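Laccase (Botrytis aclada, PDB 3SQR) couples the one-electron oxidation of phenolic substrates such as hydroquinones to the reduction of dioxygen to water, and probably takes part in lignin degradation. Local coordinates at residues D273-A279 / D301-I307; G460-P464 / I528-A532; T256-G260 / V315-A321. One frame throughout, in Å; residues are numbered along the deposited sequence.

Contact 1 (D273-A279 / D301-I307)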
loop_
_atom_site.group_PDB
_atom_site.type_symbol
_atom_site.label_atom_id
_atom_site.label_comp_id
_atom_site.label_asym_id
_atom_site.label_seq_id
_atom_site.Cartn_x
_atom_site.Cartn_y
_atom_site.Cartn_z
ATOM N N ASP A 273 4.840 -8.045 -6.588
ATOM C CA ASP A 273 5.194 -9.188 -5.719
ATOM C C ASP A 273 6.633 -9.118 -5.365
ATOM O O ASP A 273 7.456 -9.851 -5.906
ATOM C CB ASP A 273 4.888 -10.491 -6.421
ATOM C CG ASP A 273 4.891 -11.701 -5.463
ATOM O OD1 ASP A 273 5.345 -11.567 -4.325
ATOM O OD2 ASP A 273 4.404 -12.771 -5.864
ATOM N N SER A 274 6.945 -8.221 -4.429
ATOM C CA SER A 274 8.307 -7.862 -4.078
ATOM C C SER A 274 8.390 -7.702 -2.610
ATOM O O SER A 274 7.499 -7.088 -2.023
ATOM C CB SER A 274 8.730 -6.531 -4.752
ATOM O OG SER A 274 7.702 -5.567 -4.547
ATOM N N HIS A 275 9.525 -8.073 -2.047
ATOM C CA HIS A 275 9.827 -7.816 -0.644
ATOM C C HIS A 275 11.177 -7.164 -0.614
ATOM O O HIS A 275 12.102 -7.595 -1.336
ATOM C CB HIS A 275 9.879 -9.091 0.203
ATOM C CG HIS A 275 9.827 -8.832 1.667
ATOM N ND1 HIS A 275 10.937 -8.476 2.401
ATOM C CD2 HIS A 275 8.780 -8.823 2.530
ATOM C CE1 HIS A 275 10.571 -8.267 3.662
ATOM N NE2 HIS A 275 9.284 -8.513 3.773
ATOM N N PHE A 276 11.290 -6.173 0.231
ATOM C CA PHE A 276 12.521 -5.398 0.336
ATOM C C PHE A 276 13.031 -5.396 1.747
ATOM O O PHE A 276 12.305 -5.541 2.703
ATOM C CB PHE A 276 12.397 -3.955 -0.235
ATOM C CG PHE A 276 12.087 -3.916 -1.704
ATOM C CD1 PHE A 276 13.074 -4.110 -2.655
ATOM C CD2 PHE A 276 10.785 -3.731 -2.129
ATOM C CE1 PHE A 276 12.804 -4.094 -3.984
ATOM C CE2 PHE A 276 10.491 -3.713 -3.460
ATOM C CZ PHE A 276 11.520 -3.923 -4.407
ATOM N N GLU A 277 14.337 -5.199 1.857
ATOM C CA GLU A 277 15.017 -4.993 3.122
ATOM C C GLU A 277 15.982 -3.824 2.950
ATOM O O GLU A 277 17.213 -3.961 2.795
ATOM C CB GLU A 277 15.697 -6.290 3.617
ATOM C CG GLU A 277 16.107 -6.155 5.074
ATOM C CD GLU A 277 16.857 -7.357 5.621
ATOM O OE1 GLU A 277 16.671 -8.437 5.018
ATOM O OE2 GLU A 277 17.620 -7.152 6.666
ATOM N N PHE A 278 15.407 -2.631 2.932
ATOM C CA PHE A 278 16.082 -1.459 2.510
ATOM C C PHE A 278 17.271 -1.134 3.419
ATOM O O PHE A 278 17.146 -1.206 4.657
ATOM C CB PHE A 278 15.071 -0.280 2.514
ATOM C CG PHE A 278 15.634 0.996 2.059
ATOM C CD1 PHE A 278 15.698 1.330 0.726
ATOM C CD2 PHE A 278 16.133 1.915 2.983
ATOM C CE1 PHE A 278 16.236 2.534 0.326
ATOM C CE2 PHE A 278 16.642 3.172 2.566
ATOM C CZ PHE A 278 16.710 3.452 1.246
ATOM N N ALA A 279 18.357 -0.677 2.791
ATOM C CA ALA A 279 19.582 -0.351 3.558
ATOM C C ALA A 279 20.340 0.668 2.751
ATOM O O ALA A 279 20.196 0.723 1.521
ATOM C CB ALA A 279 20.407 -1.635 3.806
ATOM N N ASP A 301 19.982 -1.027 10.760
ATOM C CA ASP A 301 20.819 -0.977 9.558
ATOM C C ASP A 301 20.077 -1.355 8.287
ATOM O O ASP A 301 20.515 -1.007 7.179
ATOM C CB ASP A 301 22.014 -1.946 9.698
ATOM C CG ASP A 301 23.026 -1.477 10.715
ATOM O OD1 ASP A 301 23.294 -0.251 10.794
ATOM O OD2 ASP A 301 23.544 -2.364 11.429
ATOM N N THR A 302 19.022 -2.134 8.454
ATOM C CA THR A 302 18.225 -2.582 7.308
ATOM C C THR A 302 16.770 -2.537 7.725
ATOM O O THR A 302 16.462 -2.520 8.910
ATOM C CB THR A 302 18.593 -3.954 6.787
ATOM O OG1 THR A 302 18.005 -4.949 7.599
ATOM C CG2 THR A 302 20.107 -4.163 6.723
ATOM N N LEU A 303 15.868 -2.528 6.754
ATOM C CA LEU A 303 14.446 -2.272 7.096
ATOM C C LEU A 303 13.578 -3.136 6.170
ATOM O O LEU A 303 13.541 -2.913 4.920
ATOM C CB LEU A 303 14.188 -0.796 6.887
ATOM C CG LEU A 303 12.815 -0.201 7.212
ATOM C CD1 LEU A 303 12.309 -0.679 8.548
ATOM C CD2 LEU A 303 12.835 1.310 7.130
ATOM N N LEU A 304 12.929 -4.127 6.778
ATOM C CA LEU A 304 12.097 -5.084 6.100
ATOM C C LEU A 304 10.815 -4.353 5.724
ATOM O O LEU A 304 10.235 -3.698 6.574
ATOM C CB LEU A 304 11.789 -6.285 6.965
ATOM C CG LEU A 304 12.992 -7.199 7.291
ATOM C CD1 LEU A 304 12.673 -8.078 8.530
ATOM C CD2 LEU A 304 13.296 -8.037 6.083
ATOM N N ILE A 305 10.406 -4.455 4.468
ATOM C CA ILE A 305 9.227 -3.701 4.031
ATOM C C ILE A 305 8.429 -4.563 3.121
ATOM O O ILE A 305 8.877 -4.981 2.015
ATOM C CB ILE A 305 9.527 -2.373 3.284
ATOM C CG1 ILE A 305 10.608 -1.532 3.952
ATOM C CG2 ILE A 305 8.199 -1.553 3.094
ATOM C CD1 ILE A 305 11.015 -0.294 3.145
ATOM N N GLY A 306 7.251 -4.932 3.590
ATOM C CA GLY A 306 6.280 -5.593 2.737
ATOM C C GLY A 306 5.425 -4.708 1.838
ATOM O O GLY A 306 5.445 -3.521 1.943
ATOM N N ILE A 307 4.741 -5.315 0.881
ATOM C CA ILE A 307 4.044 -4.562 -0.135
ATOM C C ILE A 307 2.959 -3.699 0.481
ATOM O O ILE A 307 2.123 -4.178 1.230
ATOM C CB ILE A 307 3.411 -5.417 -1.229
ATOM C CG1 ILE A 307 4.471 -6.266 -1.937
ATOM C CG2 ILE A 307 2.738 -4.467 -2.281
ATOM C CD1 ILE A 307 3.864 -7.307 -2.835
#
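F276-A279 and L303-I305 run antiparallel, their short axes 4.4 Å apart at closest approach with N-to-C directions 146° apart. F276 and I305 form a hydrogen-bonded pair: F276 N donates to I305 O almost straight (168° at the hydrogen), and I305 N returns a bond of 2.8 Å to F276 O. At the F278/L303 pair the bond from F278 N to L303 O is more bent, and the one from L303 N to F278 O is weak. Between them lies the non-hydrogen-bonded pair E277/L304.

From that pair E277 reaches diagonally to T302 on the partner segment. With CG anti to the backbone N (chi1 -166°) and the chain extended beyond it, OE2 comes to 2.4 Å from T302 OG1, a separation so short that its exact value is doubtful, though the hydroxyl is the donor. R365 holds both ends, through a salt bridge to OE2 and a hydrogen bond to OG1, while G366 N serves E277 OE1. L304 lies alongside the glutamate, CD2 3.5 Å from E277 CG, and its same methyl meets the rim of the H275 imidazole at CE1. I305 O sits 3.8 Å above that ring, over its centre. On the other side of the sheet F278 CB packs against I305 CD1 at 4.1 Å, facing L202 and L267.

The pairing places 303-305 at the edge of a five-stranded sheet facing a six-stranded one, the beta sandwich of a cupredoxin domain.

Contact 2 (G460-P464 / I528-A532); sequences GIWHP and IAWHA. With CU (copper (II) ion), chain D.
I528, H531 and P464 bury the most surface here, and a copper ion joins the segments that carry them. H531 ND1 binds the metal at 2.0 Å, as does H463 ND1 from the strand beginning at H463. The two donor nitrogens are 3.3 Å apart, a spacing set by their shared ion and not by a hydrogen bond. The imidazoles meet rim to rim with planes at 49°, and H531 ND1 lies at the edge of the H463 ring, in its plane.

I528, at the N-cap position just before helix 529-533, fills the angle between the ligands and P464. CG1 lies opposite its own carbonyl carbon (chi1 -68°), which sends the branch across the proline at about a right angle, with I528 CG1 3.6 Å from P464 CD. At the end of this branch CD1 comes to 3.5 Å from the copper, a distance of packing and not of coordination. Its other branch, CG2, covers one face of the H531 ring from 3.7 Å above the plane. I461 treats H463 similarly: CG2 stands over the centre of the imidazole, while CD1 comes within 4.1 Å of H531 CE1.

C526 SG completes the observed set of protein ligands, giving the two-histidine, one-cysteine type 1 copper centre of multicopper oxidases. With three protein ligands and the I528 hydrocarbon beside the metal, the site is low-coordinate, which would be expected to favour cuprous copper and so to raise the reduction potential.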
loop_
_atom_site.group_PDB
_atom_site.type_symbol
_atom_site.label_atom_id
_atom_site.label_comp_id
_atom_site.label_asym_id
_atom_site.label_seq_id
_atom_site.Cartn_x
_atom_site.Cartn_y
_atom_site.Cartn_z
ATOM N N GLY A 460 3.781 -21.264 3.236
ATOM C CA GLY A 460 4.717 -20.513 3.993
ATOM C C GLY A 460 5.102 -19.152 3.363
ATOM O O GLY A 460 6.164 -18.616 3.676
ATOM N N ILE A 461 4.201 -18.579 2.564
ATOM C CA ILE A 461 4.403 -17.216 2.024
ATOM C C ILE A 461 4.027 -16.167 3.086
ATOM O O ILE A 461 3.042 -16.351 3.779
ATOM C CB ILE A 461 3.585 -16.969 0.771
ATOM C CG1 ILE A 461 4.105 -17.833 -0.430
ATOM C CG2 ILE A 461 3.694 -15.443 0.416
ATOM C CD1 ILE A 461 3.066 -18.119 -1.525
ATOM N N TRP A 462 4.808 -15.095 3.227
ATOM C CA TRP A 462 4.430 -13.992 4.152
ATOM C C TRP A 462 3.593 -12.936 3.406
ATOM O O TRP A 462 4.152 -12.173 2.588
ATOM C CB TRP A 462 5.696 -13.345 4.739
ATOM C CG TRP A 462 6.377 -14.211 5.719
ATOM C CD1 TRP A 462 6.925 -15.433 5.482
ATOM C CD2 TRP A 462 6.594 -13.934 7.113
ATOM N NE1 TRP A 462 7.509 -15.919 6.627
ATOM C CE2 TRP A 462 7.288 -15.035 7.651
ATOM C CE3 TRP A 462 6.272 -12.865 7.943
ATOM C CZ2 TRP A 462 7.663 -15.104 8.992
ATOM C CZ3 TRP A 462 6.651 -12.928 9.308
ATOM C CH2 TRP A 462 7.338 -14.041 9.802
ATOM N N HIS A 463 2.269 -12.964 3.600
ATOM C CA HIS A 463 1.305 -12.204 2.810
ATOM C C HIS A 463 1.088 -10.834 3.441
ATOM O O HIS A 463 0.724 -10.757 4.612
ATOM C CB HIS A 463 -0.065 -12.899 2.708
ATOM C CG HIS A 463 -0.005 -14.284 2.149
ATOM N ND1 HIS A 463 -0.173 -14.546 0.813
ATOM C CD2 HIS A 463 0.217 -15.485 2.750
ATOM C CE1 HIS A 463 -0.034 -15.852 0.595
ATOM N NE2 HIS A 463 0.158 -16.444 1.763
ATOM N N PRO A 464 1.382 -9.748 2.694
ATOM C CA PRO A 464 1.158 -8.391 3.238
ATOM C C PRO A 464 -0.328 -8.067 3.276
ATOM O O PRO A 464 -0.973 -7.877 2.234
ATOM C CB PRO A 464 1.897 -7.503 2.252
ATOM C CG PRO A 464 1.805 -8.296 0.921
ATOM C CD PRO A 464 1.959 -9.720 1.333
ATOM N N ILE A 528 -0.137 -8.542 -2.393
ATOM C CA ILE A 528 0.571 -9.118 -3.539
ATOM C C ILE A 528 -0.492 -9.135 -4.655
ATOM O O ILE A 528 -1.555 -9.750 -4.492
ATOM C CB ILE A 528 1.107 -10.513 -3.246
ATOM C CG1 ILE A 528 2.230 -10.480 -2.210
ATOM C CG2 ILE A 528 1.582 -11.180 -4.604
ATOM C CD1 ILE A 528 2.641 -11.880 -1.639
ATOM N N ALA A 529 -0.265 -8.373 -5.716
ATOM C CA ALA A 529 -1.299 -8.109 -6.657
ATOM C C ALA A 529 -1.848 -9.394 -7.251
ATOM O O ALA A 529 -3.053 -9.500 -7.419
ATOM C CB ALA A 529 -0.812 -7.122 -7.794
ATOM N N TRP A 530 -0.968 -10.353 -7.553
ATOM C CA TRP A 530 -1.455 -11.640 -8.028
ATOM C C TRP A 530 -2.406 -12.282 -7.051
ATOM O O TRP A 530 -3.429 -12.815 -7.511
ATOM C CB TRP A 530 -0.329 -12.601 -8.333
ATOM C CG TRP A 530 0.791 -12.037 -9.150
ATOM C CD1 TRP A 530 2.075 -11.939 -8.790
ATOM C CD2 TRP A 530 0.711 -11.562 -10.501
ATOM N NE1 TRP A 530 2.822 -11.440 -9.817
ATOM C CE2 TRP A 530 1.998 -11.236 -10.888
ATOM C CE3 TRP A 530 -0.321 -11.509 -11.450
ATOM C CZ2 TRP A 530 2.294 -10.773 -12.171
ATOM C CZ3 TRP A 530 -0.041 -11.049 -12.696
ATOM C CH2 TRP A 530 1.266 -10.678 -13.031
ATOM N N HIS A 531 -2.093 -12.214 -5.753
ATOM C CA HIS A 531 -2.901 -12.889 -4.725
ATOM C C HIS A 531 -4.228 -12.189 -4.552
ATOM O O HIS A 531 -5.271 -12.840 -4.481
ATOM C CB HIS A 531 -2.140 -12.964 -3.407
ATOM C CG HIS A 531 -0.906 -13.815 -3.492
ATOM N ND1 HIS A 531 -0.094 -14.062 -2.425
ATOM C CD2 HIS A 531 -0.333 -14.451 -4.549
ATOM C CE1 HIS A 531 0.908 -14.836 -2.801
ATOM N NE2 HIS A 531 0.770 -15.104 -4.089
ATOM N N ALA A 532 -4.215 -10.867 -4.575
ATOM C CA ALA A 532 -5.458 -10.114 -4.584
ATOM C C ALA A 532 -6.335 -10.497 -5.743
ATOM O O ALA A 532 -7.529 -10.750 -5.592
ATOM C CB ALA A 532 -5.160 -8.548 -4.581
HETATM CU CU CU D . -0.487 -13.193 -0.640
#

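Contact 3 (T256-G260 / V315-A321)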
loop_
_atom_site.group_PDB
_atom_site.type_symbol
_atom_site.label_atom_id
_atom_site.label_comp_id
_atom_site.label_asym_id
_atom_site.label_seq_id
_atom_site.Cartn_x
_atom_site.Cartn_y
_atom_site.Cartn_z
ATOM N N THR A 256 21.372 12.630 -3.178
ATOM C CA THR A 256 22.522 13.437 -2.711
ATOM C C THR A 256 22.386 13.884 -1.307
ATOM O O THR A 256 21.356 14.466 -0.926
ATOM C CB THR A 256 22.682 14.625 -3.613
ATOM O OG1 THR A 256 22.966 14.114 -4.896
ATOM C CG2 THR A 256 23.857 15.522 -3.119
ATOM N N PHE A 257 23.421 13.647 -0.499
ATOM C CA PHE A 257 23.428 14.085 0.852
ATOM C C PHE A 257 24.505 15.193 1.007
ATOM O O PHE A 257 25.580 15.143 0.370
ATOM C CB PHE A 257 23.803 12.993 1.845
ATOM C CG PHE A 257 22.705 12.078 2.263
ATOM C CD1 PHE A 257 21.368 12.268 1.865
ATOM C CD2 PHE A 257 23.004 10.985 3.036
ATOM C CE1 PHE A 257 20.403 11.364 2.291
ATOM C CE2 PHE A 257 22.018 10.074 3.459
ATOM C CZ PHE A 257 20.730 10.296 3.077
ATOM N N VAL A 258 24.145 16.169 1.814
ATOM C CA VAL A 258 25.035 17.188 2.358
ATOM C C VAL A 258 25.464 16.788 3.774
ATOM O O VAL A 258 24.698 16.497 4.682
ATOM C CB VAL A 258 24.357 18.579 2.392
ATOM C CG1 VAL A 258 25.324 19.604 3.167
ATOM C CG2 VAL A 258 24.027 19.071 1.003
ATOM N N GLU A 259 26.770 16.757 3.971
ATOM C CA GLU A 259 27.311 16.234 5.164
ATOM C C GLU A 259 26.737 16.980 6.397
ATOM O O GLU A 259 26.597 18.190 6.367
ATOM C CB GLU A 259 28.862 16.375 5.038
ATOM C CG GLU A 259 29.532 15.951 6.235
ATOM C CD GLU A 259 29.764 14.474 6.375
ATOM O OE1 GLU A 259 30.095 13.758 5.407
ATOM O OE2 GLU A 259 29.680 14.020 7.510
ATOM N N GLY A 260 26.387 16.236 7.435
ATOM C CA GLY A 260 25.814 16.768 8.683
ATOM C C GLY A 260 24.307 17.041 8.641
ATOM O O GLY A 260 23.729 17.372 9.657
ATOM N N VAL A 315 17.786 9.811 8.222
ATOM C CA VAL A 315 19.164 9.351 7.975
ATOM C C VAL A 315 20.024 10.612 8.131
ATOM O O VAL A 315 19.802 11.624 7.443
ATOM C CB VAL A 315 19.385 8.753 6.631
ATOM C CG1 VAL A 315 20.845 8.200 6.596
ATOM C CG2 VAL A 315 18.440 7.601 6.388
ATOM N N GLU A 316 21.006 10.508 9.021
ATOM C CA GLU A 316 22.006 11.565 9.180
ATOM C C GLU A 316 23.207 11.237 8.306
ATOM O O GLU A 316 23.697 10.089 8.304
ATOM C CB GLU A 316 22.378 11.748 10.659
ATOM C CG GLU A 316 23.403 12.813 10.839
ATOM C CD GLU A 316 23.621 13.104 12.301
ATOM O OE1 GLU A 316 23.614 12.134 13.082
ATOM O OE2 GLU A 316 23.777 14.308 12.643
ATOM N N ALA A 317 23.561 12.232 7.500
ATOM C CA ALA A 317 24.592 12.150 6.505
ATOM C C ALA A 317 25.925 12.397 7.289
ATOM O O ALA A 317 26.568 13.406 7.093
ATOM C CB ALA A 317 24.389 13.204 5.452
ATOM N N ASN A 318 26.270 11.436 8.113
ATOM C CA ASN A 318 27.453 11.526 8.993
ATOM C C ASN A 318 28.569 10.553 8.574
ATOM O O ASN A 318 29.403 10.177 9.409
ATOM C CB ASN A 318 27.059 11.239 10.462
ATOM C CG ASN A 318 26.407 9.873 10.677
ATOM O OD1 ASN A 318 26.193 9.072 9.748
ATOM N ND2 ASN A 318 26.080 9.597 11.936
ATOM N N ALA A 319 28.538 10.071 7.341
ATOM C CA ALA A 319 29.596 9.189 6.843
ATOM C C ALA A 319 30.687 9.994 6.141
ATOM O O ALA A 319 30.541 11.196 5.797
ATOM C CB ALA A 319 29.039 8.075 5.894
ATOM N N ALA A 320 31.820 9.297 5.942
ATOM C CA ALA A 320 32.860 9.808 5.075
ATOM C C ALA A 320 32.164 10.127 3.768
ATOM O O ALA A 320 31.324 9.298 3.312
ATOM C CB ALA A 320 33.927 8.727 4.854
ATOM N N ALA A 321 32.445 11.305 3.212
ATOM C CA ALA A 321 31.885 11.709 1.943
ATOM C C ALA A 321 32.339 10.764 0.833
ATOM O O ALA A 321 33.523 10.632 0.526
ATOM C CB ALA A 321 32.215 13.152 1.585
#
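F257 and A317 pack where the loop between strands 254-256 and 262-269 meets the end of strand 310-316, at one end of the second cupredoxin-type domain. The A317 methyl sits against the phenyl ring at an oblique angle, 3.6 Å from F257 CD2. Further round the ring, F257 CE2 lies 3.8 Å from V315 CG1, again at an oblique angle, the two side chains crossing at about a right angle. The F257 ring gets there by swinging beside its own backbone N. V258 O also closes on the A317 methyl, at 3.4 Å.

A317 is the centre of an inverse gamma turn, and this bend takes the chain out of the strand. Its carbonyl receives the hydrogen bond across the contact from G260 N, nearly straight at the hydrogen (172°), although the donor stands 35° out of the carbonyl plane. G260 has positive phi, a conformation that glycine adopts readily.

In the next shell Y263 stacks on F257, and its hydroxyl bonds V258 N; Y349 touches A317 and E259, while its hydroxyl takes part in a hydrogen bond with A319 N. Back in the first shell, E259 folds over 317-319 through a bend at chi2 (83°). That bend brings its carboxylate to the backbone oxygens, with E259 OE1 2.6 Å from A319 O and E259 OE2 3.2 Å from A317 O.

In the fold
Contacts 1 and 2 touch although they belong to different cupredoxin-type domains. D273 CG lies 3.5 Å from I528 CG2, I307 CD1 lies 3.6 Å from I528 CG1, and I307 O meets P464 CB at 3.5 Å; their centres are 15 Å apart. I528 thus faces the type 1 copper and also the neighbouring domain. The I307 side chain is about 4 Å from that of H527, a type 3 copper ligand, and about 7 Å from a bound copper. Contact 3 encloses contact 1 along the chain, with centres 22 Å apart, yet lies 36 Å from contact 2, centre to centre, away from the copper sites.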